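Fumarylacetoacetate hydrolase (Burkholderia xenovorans, PDB 5TI1) probably catalyses the hydrolysis of fumarylacetoacetate to fumarate and acetoacetate, the last step of phenylalanine and tyrosine breakdown, in a metal-dependent reaction. Local coordinates at residues S12-A17 / V108-S113. Residues are numbered along the deposited sequence; the frame is centred on the assembly and turned at random.
Sequences SSDLQA and VRVQLS
Arg109 is the first residue of 108-113 to meet the short helix 13-17, and it does so with its aliphatic stem: CD lies 4.2 Å from Leu15 CD1, the two side chains crossing at about a right angle. The chain is extended from CG to NE, with CG anti to the backbone N (chi1 173°), and beyond CD it leads the guanidinium away from the leucine methyl. There NE bonds to Thr18 OG1, itself bonded to Leu15 O, which ties the arginine to the residue following the short helix, while NH2 and NH1 bond to the carbonyl oxygens of Gln40 and Asn41. Val110 follows and is directed toward the other helix. Its CG1 packs 3.7 Å from Asp14 CB, and its CG2 sits 4.0 Å from Leu15 N and 3.9 Å from Asp14 O, so that the isopropyl group rests on side chain and backbone together. At Ser113 the side chain instead touches Thr18 and Arg23. The segment axes approach to 9.2 Å at 53°, joining the N-terminal helix to helix 102-116 of the N-terminal domain, away from the metal site. No hydrogen bond links the two segments directly; the helix-helix contact itself therefore rests on van der Waals packing of Val110 and Arg109 CD against Asp14 and Leu15.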
# COMPACT_ATOMS: atom_id res chain seq x y z
N SER B 12 30.50 13.16 -13.46
CA SER B 12 30.41 14.43 -12.75
C SER B 12 30.46 15.58 -13.75
O SER B 12 29.47 16.30 -13.94
CB SER B 12 31.55 14.57 -11.74
OG SER B 12 31.46 15.79 -11.03
N SER B 13 31.62 15.76 -14.39
CA SER B 13 31.69 16.69 -15.50
C SER B 13 30.86 16.20 -16.68
O SER B 13 30.24 16.99 -17.40
CB SER B 13 33.15 16.90 -15.91
OG SER B 13 33.24 17.60 -17.13
N ASP B 14 30.85 14.88 -16.90
CA ASP B 14 29.97 14.29 -17.90
C ASP B 14 28.51 14.57 -17.58
O ASP B 14 27.71 14.89 -18.47
CB ASP B 14 30.19 12.78 -17.98
CG ASP B 14 31.49 12.42 -18.64
OD1 ASP B 14 31.99 13.21 -19.47
OD2 ASP B 14 32.01 11.33 -18.33
N LEU B 15 28.14 14.41 -16.30
CA LEU B 15 26.77 14.68 -15.89
C LEU B 15 26.40 16.14 -16.13
O LEU B 15 25.28 16.45 -16.56
CB LEU B 15 26.58 14.30 -14.43
CG LEU B 15 25.19 14.54 -13.84
CD1 LEU B 15 24.15 13.65 -14.52
CD2 LEU B 15 25.20 14.31 -12.35
N GLN B 16 27.33 17.05 -15.86
CA GLN B 16 27.05 18.47 -16.04
C GLN B 16 26.79 18.81 -17.50
O GLN B 16 25.91 19.62 -17.82
CB GLN B 16 28.20 19.31 -15.50
CG GLN B 16 27.92 20.80 -15.57
CD GLN B 16 26.58 21.14 -14.94
OE1 GLN B 16 25.62 21.49 -15.63
NE2 GLN B 16 26.50 21.01 -13.61
N ALA B 17 27.54 18.18 -18.42
CA ALA B 17 27.36 18.46 -19.84
C ALA B 17 25.93 18.15 -20.30
O ALA B 17 25.42 18.82 -21.20
CB ALA B 17 28.37 17.66 -20.66
N VAL B 108 23.80 5.83 -17.90
CA VAL B 108 22.88 5.74 -19.02
C VAL B 108 22.56 7.13 -19.56
O VAL B 108 22.54 7.36 -20.78
CB VAL B 108 21.60 4.99 -18.62
CG1 VAL B 108 20.54 5.11 -19.70
CG2 VAL B 108 21.91 3.53 -18.37
N ARG B 109 22.32 8.09 -18.66
CA ARG B 109 21.95 9.43 -19.10
C ARG B 109 23.08 10.09 -19.91
O ARG B 109 22.82 10.76 -20.91
CB ARG B 109 21.58 10.29 -17.90
CG ARG B 109 21.37 11.73 -18.29
CD ARG B 109 21.08 12.60 -17.12
NE ARG B 109 21.00 13.98 -17.57
CZ ARG B 109 19.89 14.53 -18.03
NH1 ARG B 109 18.78 13.80 -18.08
NH2 ARG B 109 19.89 15.79 -18.45
N VAL B 110 24.32 9.88 -19.49
CA VAL B 110 25.45 10.48 -20.21
C VAL B 110 25.62 9.82 -21.57
O VAL B 110 25.85 10.50 -22.58
CB VAL B 110 26.73 10.39 -19.36
CG1 VAL B 110 27.92 10.88 -20.16
CG2 VAL B 110 26.59 11.22 -18.10
N GLN B 111 25.54 8.48 -21.62
CA GLN B 111 25.66 7.79 -22.90
C GLN B 111 24.57 8.25 -23.88
O GLN B 111 24.85 8.57 -25.04
CB GLN B 111 25.57 6.28 -22.69
CG GLN B 111 26.73 5.68 -21.88
CD GLN B 111 26.53 4.21 -21.58
OE1 GLN B 111 26.71 3.35 -22.45
NE2 GLN B 111 26.13 3.90 -20.35
N LEU B 112 23.33 8.31 -23.40
CA LEU B 112 22.21 8.71 -24.25
C LEU B 112 22.37 10.15 -24.73
O LEU B 112 22.18 10.45 -25.92
CB LEU B 112 20.90 8.54 -23.50
CG LEU B 112 20.24 7.17 -23.62
CD1 LEU B 112 19.01 7.09 -22.74
CD2 LEU B 112 19.88 6.89 -25.08
N SER B 113 22.72 11.06 -23.82
CA SER B 113 22.91 12.46 -24.19
C SER B 113 23.96 12.59 -25.28
O SER B 113 23.76 13.32 -26.26
CB SER B 113 23.31 13.28 -22.96
OG SER B 113 23.32 14.66 -23.26